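Local coordinates for protein putative phosphatase (Bacteroides thetaiotaomicron, PDB 3KYA) that is of unconfirmed function, possibly a phosphatase, but binds zinc ions and carries an immunoglobulin-like IPT/TIG domain, at residues 21-26 and 97-102; 34-39 and 67-72; 50-55 and 78-83. One frame throughout, in Å; residues are numbered along the deposited sequence.

Overall arrangement
All three contacts lie in the IPT/TIG domain and show how an immunoglobulin-like beta sandwich closes around an apolar interior. Interaction 2 is the core case: every residue that touches is buried, in an antiparallel backbone ladder with mainly apolar side chains on its two faces. Interaction 3 pairs two other strands and is partly buried, its isoleucines turned inward and its lysine and glutamate outward. Interaction 1 is the most exposed; between its segments it has one direct backbone bond, a bridging water and two phenylalanines, beside a parallel pairing of strands 19-28 and 100-101. L34 packs on I52, I36 and F23 both reach I80, and strands 19-28 and 33-39 tie interactions 1 and 2 together.

Interaction 1: residues 21-26 and 97-102; sequences SDFTPK and TTFSYE. With ZN (zinc ion), chain B; EDO (1,2-ethanediol), chain I.
F23 and F99 meet where the first strand of the IPT/TIG sheet, 19-28, runs parallel to its last, 100-101, a pairing of first and last strands found in many immunoglobulin-like folds. The two rings do not stack. F23 CE1 comes up to the edge of the F99 ring, near its plane, 4.1 Å from F99 CD1. With chi1 at 52°, CG of F23 sits between its own backbone N and carbonyl carbon, and the ring projects inward, its CZ 3.8 Å from T98 O. The same edge of F99 also faces a carbonyl in its plane: F99 CE1 lies 3.4 Å from P25 O, a buried oxygen with no hydrogen-bond partner in the model. The peptide before P25 is cis, in the short loop that interrupts strand 19-28. Next to it, S100 N donates to K26 O at 2.9 Å, nearly straight at 168°, and a water bridges K26 O to T98 O.

On the outer side of the strand, D22 OD2 binds a zinc ion at 2.2 Å. The other oxygen, D22 OD1, accepts from F23 N and from K26 NZ on the same face of the carboxylate, the latter a 3.0 Å salt bridge, while K26 NZ also donates to F23 O at 2.6 Å. Cutting F23 back to an alanine would probably open a gap beside F99 CD1 and T98 O, where the ring now fits. Strand 33-39 flanks strand 19-28, with L34 touching both rings, and F99 bonds through its backbone to G78, leading toward strand 80-84.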
loop_
_atom_site.group_PDB
_atom_site.type_symbol
_atom_site.label_atom_id
_atom_site.label_comp_id
_atom_site.label_asym_id
_atom_site.label_seq_id
_atom_site.Cartn_x
_atom_site.Cartn_y
_atom_site.Cartn_z
ATOM N N SER A 21 29.076 -18.085 10.220
ATOM C CA SER A 21 29.981 -17.242 9.429
ATOM C C SER A 21 29.345 -15.968 8.887
ATOM O O SER A 21 30.050 -14.999 8.610
ATOM C CB SER A 21 30.515 -18.047 8.243
ATOM O OG SER A 21 29.434 -18.492 7.441
ATOM N N ASP A 22 28.020 -15.955 8.743
ATOM C CA ASP A 22 27.346 -14.842 8.110
ATOM C C ASP A 22 25.843 -15.027 8.274
ATOM O O ASP A 22 25.381 -16.099 8.638
ATOM C CB ASP A 22 27.698 -14.848 6.610
ATOM C CG ASP A 22 27.473 -13.513 5.920
ATOM O OD1 ASP A 22 27.042 -12.528 6.555
ATOM O OD2 ASP A 22 27.785 -13.440 4.706
ATOM N N PHE A 23 25.096 -13.967 8.023
ATOM C CA PHE A 23 23.643 -14.038 8.021
ATOM C C PHE A 23 23.100 -12.928 7.148
ATOM O O PHE A 23 23.781 -11.917 6.911
ATOM C CB PHE A 23 23.035 -13.997 9.444
ATOM C CG PHE A 23 23.506 -12.844 10.290
ATOM C CD1 PHE A 23 22.865 -11.622 10.245
ATOM C CD2 PHE A 23 24.584 -12.996 11.146
ATOM C CE1 PHE A 23 23.316 -10.546 11.015
ATOM C CE2 PHE A 23 25.042 -11.934 11.924
ATOM C CZ PHE A 23 24.396 -10.704 11.866
ATOM N N THR A 24 21.881 -13.131 6.651
ATOM C CA THR A 24 21.224 -12.158 5.804
ATOM C C THR A 24 19.696 -12.245 5.956
ATOM O O THR A 24 19.144 -13.348 6.022
ATOM C CB THR A 24 21.644 -12.339 4.333
ATOM O OG1 THR A 24 21.123 -11.259 3.562
ATOM C CG2 THR A 24 21.151 -13.661 3.761
ATOM N N PRO A 25 19.015 -11.087 6.045
ATOM C CA PRO A 25 19.571 -9.720 6.027
ATOM C C PRO A 25 20.318 -9.358 7.315
ATOM O O PRO A 25 20.227 -10.077 8.307
ATOM C CB PRO A 25 18.329 -8.844 5.861
ATOM C CG PRO A 25 17.234 -9.619 6.531
ATOM C CD PRO A 25 17.552 -11.080 6.229
ATOM N N LYS A 26 21.058 -8.251 7.289
ATOM C CA LYS A 26 21.830 -7.794 8.448
ATOM C C LYS A 26 20.966 -7.015 9.437
ATOM O O LYS A 26 21.336 -6.834 10.599
ATOM C CB LYS A 26 23.006 -6.913 7.987
ATOM C CG LYS A 26 24.020 -7.626 7.071
ATOM C CD LYS A 26 24.684 -8.814 7.769
ATOM C CE LYS A 26 25.833 -9.418 6.945
ATOM N NZ LYS A 26 25.383 -10.173 5.723
ATOM N N THR A 97 28.992 -11.113 15.268
ATOM C CA THR A 97 28.316 -9.844 15.010
ATOM C C THR A 97 26.835 -9.977 15.366
ATOM O O THR A 97 26.276 -11.066 15.342
ATOM C CB THR A 97 28.442 -9.402 13.545
ATOM O OG1 THR A 97 27.872 -10.396 12.685
ATOM C CG2 THR A 97 29.905 -9.188 13.175
ATOM N N THR A 98 26.215 -8.864 15.720
ATOM C CA THR A 98 24.804 -8.865 16.099
ATOM C C THR A 98 23.896 -8.466 14.947
ATOM O O THR A 98 24.274 -7.676 14.088
ATOM C CB THR A 98 24.541 -7.915 17.289
ATOM O OG1 THR A 98 25.000 -6.597 16.969
ATOM C CG2 THR A 98 25.260 -8.401 18.528
ATOM N N PHE A 99 22.701 -9.059 14.920
ATOM C CA PHE A 99 21.658 -8.691 13.971
ATOM C C PHE A 99 21.133 -7.325 14.394
ATOM O O PHE A 99 21.019 -7.064 15.580
ATOM C CB PHE A 99 20.537 -9.736 14.018
ATOM C CG PHE A 99 19.356 -9.428 13.139
ATOM C CD1 PHE A 99 19.397 -9.672 11.774
ATOM C CD2 PHE A 99 18.176 -8.969 13.691
ATOM C CE1 PHE A 99 18.299 -9.417 10.970
ATOM C CE2 PHE A 99 17.077 -8.714 12.900
ATOM C CZ PHE A 99 17.139 -8.935 11.529
ATOM N N SER A 100 20.826 -6.449 13.444
ATOM C CA SER A 100 20.322 -5.127 13.791
ATOM C C SER A 100 18.790 -5.164 13.815
ATOM O O SER A 100 18.132 -5.110 12.769
ATOM C CB SER A 100 20.850 -4.068 12.830
ATOM O OG SER A 100 20.393 -2.802 13.243
ATOM N N TYR A 101 18.246 -5.291 15.027
ATOM C CA TYR A 101 16.804 -5.395 15.251
ATOM C C TYR A 101 16.106 -4.052 15.084
ATOM O O TYR A 101 16.447 -3.079 15.767
ATOM C CB TYR A 101 16.538 -5.972 16.648
ATOM C CG TYR A 101 15.068 -6.131 16.979
ATOM C CD1 TYR A 101 14.345 -7.232 16.506
ATOM C CD2 TYR A 101 14.397 -5.185 17.753
ATOM C CE1 TYR A 101 12.991 -7.381 16.779
ATOM C CE2 TYR A 101 13.027 -5.336 18.041
ATOM C CZ TYR A 101 12.336 -6.433 17.549
ATOM O OH TYR A 101 10.985 -6.598 17.835
ATOM N N GLU A 102 15.133 -4.003 14.176
ATOM C CA GLU A 102 14.374 -2.791 13.906
ATOM C C GLU A 102 13.086 -2.828 14.743
ATOM O O GLU A 102 12.215 -3.689 14.540
ATOM C CB GLU A 102 14.034 -2.678 12.424
ATOM C CG GLU A 102 15.257 -2.553 11.511
ATOM C CD GLU A 102 14.905 -2.625 10.027
ATOM O OE1 GLU A 102 13.809 -3.132 9.677
ATOM O OE2 GLU A 102 15.743 -2.191 9.211
HETATM ZN ZN ZN B . 28.958 -15.027 3.723
HETATM C C1 EDO I . 16.125 -14.070 4.136
HETATM O O1 EDO I . 17.419 -14.116 3.533
HETATM C C2 EDO I . 15.081 -14.518 3.131
HETATM O O2 EDO I . 15.428 -15.782 2.562
HETATM O O HOH W 1 23.976 -6.720 11.588
#

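Interaction 2: residues 34-39 and 67-72; sequences LLIYGE and VYCFVP
One face of the Y68 ring carries a methyl of L35: CD1 stands 3.8 Å from the ring centroid and 13° off the normal, a CH-pi contact made almost over the centre. The two residues form a non-hydrogen-bonded pair in the antiparallel ladder of strands 33-39 and 66-70 of the immunoglobulin-like IPT/TIG domain. L35 CD2 lies beside the phenol end, 4.0 Å from Y68 OH. That hydroxyl is hydrogen-bonded to D338 of the second subunit, whose Y350 meets the Y68 ring edge-to-face, so this side of the sheet belongs to the dimer contact.

Hydrogen-bonded pairs flank L35 and Y68, L34 with C69 and I36 with V67, each closed by two backbone bonds. Their side chains point to the opposite face, into the interior of the domain. There chi1 of 67° puts the sulfur of C69 between its backbone N and carbonyl carbon, where C69 SG has L34 CD2 and I36 CD1 each 4.0 Å away. Beyond the strand end, V71 CG2 packs on L34 CB, and F99 closes over both residues. L34 O takes two contacts from the neighbouring strand: the hydrogen bond from C69 N at 2.9 Å and a CA-H...O contact from Y68 CA at 3.3 Å.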
loop_
_atom_site.group_PDB
_atom_site.type_symbol
_atom_site.label_atom_id
_atom_site.label_comp_id
_atom_site.label_asym_id
_atom_site.label_seq_id
_atom_site.Cartn_x
_atom_site.Cartn_y
_atom_site.Cartn_z
ATOM N N LEU A 34 15.127 -14.975 8.427
ATOM C CA LEU A 34 16.577 -14.812 8.527
ATOM C C LEU A 34 17.311 -16.082 8.105
ATOM O O LEU A 34 16.973 -17.193 8.541
ATOM C CB LEU A 34 16.964 -14.449 9.970
ATOM C CG LEU A 34 18.441 -14.288 10.310
ATOM C CD1 LEU A 34 19.008 -13.022 9.636
ATOM C CD2 LEU A 34 18.619 -14.240 11.829
ATOM N N LEU A 35 18.329 -15.897 7.271
ATOM C CA LEU A 35 19.165 -16.972 6.761
ATOM C C LEU A 35 20.515 -16.882 7.459
ATOM O O LEU A 35 21.189 -15.847 7.388
ATOM C CB LEU A 35 19.330 -16.845 5.237
ATOM C CG LEU A 35 20.328 -17.774 4.538
ATOM C CD1 LEU A 35 20.027 -19.246 4.804
ATOM C CD2 LEU A 35 20.403 -17.514 3.006
ATOM N N ILE A 36 20.887 -17.950 8.158
ATOM C CA ILE A 36 22.141 -18.011 8.893
ATOM C C ILE A 36 23.077 -19.028 8.242
ATOM O O ILE A 36 22.727 -20.200 8.076
ATOM C CB ILE A 36 21.915 -18.388 10.390
ATOM C CG1 ILE A 36 21.013 -17.371 11.098
ATOM C CG2 ILE A 36 23.262 -18.507 11.121
ATOM C CD1 ILE A 36 20.428 -17.897 12.432
ATOM N N TYR A 37 24.269 -18.569 7.849
ATOM C CA TYR A 37 25.291 -19.436 7.255
ATOM C C TYR A 37 26.305 -19.890 8.292
ATOM O O TYR A 37 26.648 -19.145 9.221
ATOM C CB TYR A 37 26.067 -18.691 6.163
ATOM C CG TYR A 37 25.303 -18.400 4.898
ATOM C CD1 TYR A 37 25.167 -19.373 3.924
ATOM C CD2 TYR A 37 24.735 -17.148 4.663
ATOM C CE1 TYR A 37 24.490 -19.122 2.749
ATOM C CE2 TYR A 37 24.054 -16.882 3.474
ATOM C CZ TYR A 37 23.936 -17.879 2.521
ATOM O OH TYR A 37 23.269 -17.670 1.331
ATOM N N GLY A 38 26.818 -21.096 8.119
ATOM C CA GLY A 38 27.802 -21.628 9.047
ATOM C C GLY A 38 28.238 -23.049 8.764
ATOM O O GLY A 38 28.288 -23.485 7.613
ATOM N N GLU A 39 28.559 -23.773 9.829
ATOM C CA GLU A 39 29.023 -25.144 9.713
ATOM C C GLU A 39 28.542 -25.993 10.858
ATOM O O GLU A 39 28.392 -25.503 11.974
ATOM C CB GLU A 39 30.556 -25.189 9.753
ATOM C CG GLU A 39 31.235 -24.443 8.640
ATOM C CD GLU A 39 32.752 -24.480 8.782
ATOM O OE1 GLU A 39 33.271 -23.993 9.815
ATOM O OE2 GLU A 39 33.414 -24.982 7.852
ATOM N N VAL A 67 20.842 -22.297 8.151
ATOM C CA VAL A 67 19.601 -22.430 8.903
ATOM C C VAL A 67 18.718 -21.242 8.603
ATOM O O VAL A 67 19.189 -20.100 8.587
ATOM C CB VAL A 67 19.841 -22.478 10.434
ATOM C CG1 VAL A 67 18.504 -22.532 11.197
ATOM C CG2 VAL A 67 20.705 -23.670 10.804
ATOM N N TYR A 68 17.432 -21.508 8.365
ATOM C CA TYR A 68 16.441 -20.453 8.199
ATOM C C TYR A 68 15.603 -20.395 9.468
ATOM O O TYR A 68 15.214 -21.447 9.992
ATOM C CB TYR A 68 15.482 -20.727 7.057
ATOM C CG TYR A 68 15.974 -20.405 5.675
ATOM C CD1 TYR A 68 15.922 -19.105 5.189
ATOM C CD2 TYR A 68 16.425 -21.404 4.830
ATOM C CE1 TYR A 68 16.344 -18.806 3.891
ATOM C CE2 TYR A 68 16.847 -21.119 3.531
ATOM C CZ TYR A 68 16.808 -19.814 3.075
ATOM O OH TYR A 68 17.222 -19.530 1.786
ATOM N N CYS A 69 15.332 -19.184 9.942
ATOM C CA CYS A 69 14.484 -18.979 11.116
ATOM C C CYS A 69 13.727 -17.657 10.996
ATOM O O CYS A 69 13.960 -16.866 10.063
ATOM C CB CYS A 69 15.336 -18.994 12.386
ATOM S SG CYS A 69 16.467 -17.581 12.521
ATOM N N PHE A 70 12.786 -17.431 11.904
ATOM C CA PHE A 70 12.060 -16.162 11.960
ATOM C C PHE A 70 12.596 -15.305 13.090
ATOM O O PHE A 70 12.801 -15.798 14.211
ATOM C CB PHE A 70 10.569 -16.380 12.224
ATOM C CG PHE A 70 9.809 -16.909 11.040
ATOM C CD1 PHE A 70 9.637 -16.121 9.909
ATOM C CD2 PHE A 70 9.218 -18.171 11.074
ATOM C CE1 PHE A 70 8.910 -16.595 8.817
ATOM C CE2 PHE A 70 8.486 -18.653 9.979
ATOM C CZ PHE A 70 8.334 -17.865 8.861
ATOM N N VAL A 71 12.795 -14.014 12.823
ATOM C CA VAL A 71 13.241 -13.087 13.863
ATOM C C VAL A 71 12.127 -12.905 14.902
ATOM O O VAL A 71 11.012 -12.525 14.566
ATOM C CB VAL A 71 13.628 -11.722 13.281
ATOM C CG1 VAL A 71 13.967 -10.711 14.390
ATOM C CG2 VAL A 71 14.801 -11.887 12.287
ATOM N N PRO A 72 12.431 -13.154 16.178
ATOM C CA PRO A 72 11.372 -13.028 17.180
ATOM C C PRO A 72 11.090 -11.597 17.619
ATOM O O PRO A 72 11.978 -10.721 17.530
ATOM C CB PRO A 72 11.911 -13.821 18.370
ATOM C CG PRO A 72 13.365 -14.021 18.127
ATOM C CD PRO A 72 13.699 -13.661 16.736
#

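Interaction 3: residues 50-55 and 78-83; sequences VKIGGK and GEIEIT. With EDO (1,2-ethanediol), chain E.
K51 and E81 face each other as a hydrogen-bonded antiparallel pair: K51 N donates to E81 O and E81 N to K51 O, both at 2.9 Å and both at 171°. Two residues on, G53 N reaches E79 O at 2.8 Å, a more bent bond of 154° whose donor is tilted from the carbonyl plane. The same oxygen takes a CA-H...O contact from I52 CA at 3.1 Å and a hydrogen from a water that in turn accepts from G54 N. E79 O is thus gripped from several directions just where the ladder ends.

Side chains sort by face. V50 and I82 lie side by side on the inner face, pointing the same way, with V50 CG2 3.8 Å from I82 CG1, and I52 and I80 form the next non-hydrogen-bonded pair, touching only loosely through their CG1 atoms. On the outer face K51 and E81 both run out extended, yet their charges do not join: K51 NZ stays 5.3 Å from E81 OE2. O1 of a 1,2-ethanediol, probably from the crystallisation liquor, donates to E81 OE2 at 2.6 Å, and its O2 lies along the aliphatic part of K51.

These are strands 48-52 and 80-84 of the immunoglobulin-like IPT/TIG domain. Strand 48-52 turns back into strand 55-62 through a type I' hairpin turn from I52 to K55, with G53 and G54 at its corner, both at positive phi. G53 CA comes within 3.7 Å of G78 N, leaving little room for a side chain.

Further out, the inner face meets the other strands: I52 touches L34, while I80 rests on I20, F23 and I36. Strand 91-94 flanks strand 80-84, where T83 OG1 is hydrogen-bonded to T92 OG1, and past the turn K55 NZ is hydrogen-bonded to G74 O.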
loop_
_atom_site.group_PDB
_atom_site.type_symbol
_atom_site.label_atom_id
_atom_site.label_comp_id
_atom_site.label_asym_id
_atom_site.label_seq_id
_atom_site.Cartn_x
_atom_site.Cartn_y
_atom_site.Cartn_z
ATOM N N VAL A 50 17.504 -21.987 18.263
ATOM C CA VAL A 50 18.071 -20.678 17.982
ATOM C C VAL A 50 17.458 -19.622 18.883
ATOM O O VAL A 50 16.245 -19.610 19.108
ATOM C CB VAL A 50 17.812 -20.276 16.497
ATOM C CG1 VAL A 50 18.265 -18.832 16.220
ATOM C CG2 VAL A 50 18.513 -21.224 15.533
ATOM N N LYS A 51 18.309 -18.744 19.414
ATOM C CA LYS A 51 17.857 -17.582 20.157
ATOM C C LYS A 51 18.426 -16.346 19.477
ATOM O O LYS A 51 19.573 -16.348 19.020
ATOM C CB LYS A 51 18.332 -17.591 21.609
ATOM C CG LYS A 51 17.586 -18.503 22.536
ATOM C CD LYS A 51 18.049 -18.251 23.984
ATOM C CE LYS A 51 17.241 -19.055 24.985
ATOM N NZ LYS A 51 17.717 -18.768 26.385
ATOM N N ILE A 52 17.605 -15.307 19.393
ATOM C CA ILE A 52 18.043 -14.026 18.853
ATOM C C ILE A 52 17.666 -12.961 19.866
ATOM O O ILE A 52 16.506 -12.850 20.257
ATOM C CB ILE A 52 17.423 -13.713 17.491
ATOM C CG1 ILE A 52 17.739 -14.822 16.486
ATOM C CG2 ILE A 52 17.952 -12.349 16.965
ATOM C CD1 ILE A 52 17.178 -14.549 15.104
ATOM N N GLY A 53 18.648 -12.170 20.303
ATOM C CA GLY A 53 18.391 -11.140 21.303
ATOM C C GLY A 53 17.835 -11.728 22.595
ATOM O O GLY A 53 17.027 -11.088 23.276
ATOM N N GLY A 54 18.256 -12.948 22.916
ATOM C CA GLY A 54 17.767 -13.668 24.101
ATOM C C GLY A 54 16.391 -14.306 23.966
ATOM O O GLY A 54 15.923 -14.962 24.897
ATOM N N LYS A 55 15.747 -14.143 22.814
ATOM C CA LYS A 55 14.405 -14.685 22.583
ATOM C C LYS A 55 14.446 -15.939 21.703
ATOM O O LYS A 55 15.146 -15.960 20.690
ATOM C CB LYS A 55 13.536 -13.645 21.893
ATOM C CG LYS A 55 13.362 -12.325 22.636
ATOM C CD LYS A 55 12.724 -12.512 23.990
ATOM C CE LYS A 55 12.159 -11.201 24.533
ATOM N NZ LYS A 55 13.149 -10.072 24.565
ATOM N N GLY A 78 20.035 -8.447 19.295
ATOM C CA GLY A 78 20.438 -9.029 18.013
ATOM C C GLY A 78 21.469 -10.137 18.106
ATOM O O GLY A 78 21.963 -10.612 17.080
ATOM N N GLU A 79 21.807 -10.552 19.322
ATOM C CA GLU A 79 22.772 -11.632 19.511
ATOM C C GLU A 79 22.163 -12.937 19.013
ATOM O O GLU A 79 21.037 -13.276 19.379
ATOM C CB GLU A 79 23.186 -11.754 20.979
ATOM C CG GLU A 79 23.938 -10.538 21.495
ATOM C CD GLU A 79 24.365 -10.682 22.935
ATOM O OE1 GLU A 79 23.929 -11.650 23.595
ATOM O OE2 GLU A 79 25.142 -9.824 23.406
ATOM N N ILE A 80 22.897 -13.643 18.156
ATOM C CA ILE A 80 22.434 -14.907 17.570
ATOM C C ILE A 80 23.151 -16.070 18.229
ATOM O O ILE A 80 24.381 -16.151 18.180
ATOM C CB ILE A 80 22.665 -14.938 16.051
ATOM C CG1 ILE A 80 21.926 -13.777 15.390
ATOM C CG2 ILE A 80 22.197 -16.250 15.462
ATOM C CD1 ILE A 80 22.240 -13.572 13.939
ATOM N N GLU A 81 22.387 -16.958 18.867
ATOM C CA GLU A 81 22.952 -18.104 19.567
ATOM C C GLU A 81 22.265 -19.344 19.031
ATOM O O GLU A 81 21.038 -19.347 18.855
ATOM C CB GLU A 81 22.764 -17.951 21.080
ATOM C CG GLU A 81 23.362 -19.059 21.939
ATOM C CD GLU A 81 22.892 -19.001 23.390
ATOM O OE1 GLU A 81 23.280 -18.067 24.130
ATOM O OE2 GLU A 81 22.151 -19.910 23.810
ATOM N N ILE A 82 23.063 -20.364 18.720
ATOM C CA ILE A 82 22.554 -21.615 18.172
ATOM C C ILE A 82 23.115 -22.777 18.965
ATOM O O ILE A 82 24.293 -22.764 19.341
ATOM C CB ILE A 82 22.935 -21.788 16.684
ATOM C CG1 ILE A 82 22.303 -20.692 15.827
ATOM C CG2 ILE A 82 22.485 -23.153 16.155
ATOM C CD1 ILE A 82 22.590 -20.836 14.339
ATOM N N THR A 83 22.265 -23.761 19.239
ATOM C CA THR A 83 22.651 -24.978 19.926
ATOM C C THR A 83 22.198 -26.129 19.043
ATOM O O THR A 83 21.022 -26.208 18.676
ATOM C CB THR A 83 22.023 -25.122 21.325
ATOM O OG1 THR A 83 22.435 -24.033 22.153
ATOM C CG2 THR A 83 22.450 -26.467 21.989
HETATM C C1 EDO E . 20.274 -21.314 21.517
HETATM O O1 EDO E . 21.420 -21.787 22.229
HETATM C C2 EDO E . 19.052 -22.141 21.897
HETATM O O2 EDO E . 18.680 -21.932 23.260
HETATM O O HOH W 2 20.386 -14.622 21.809
#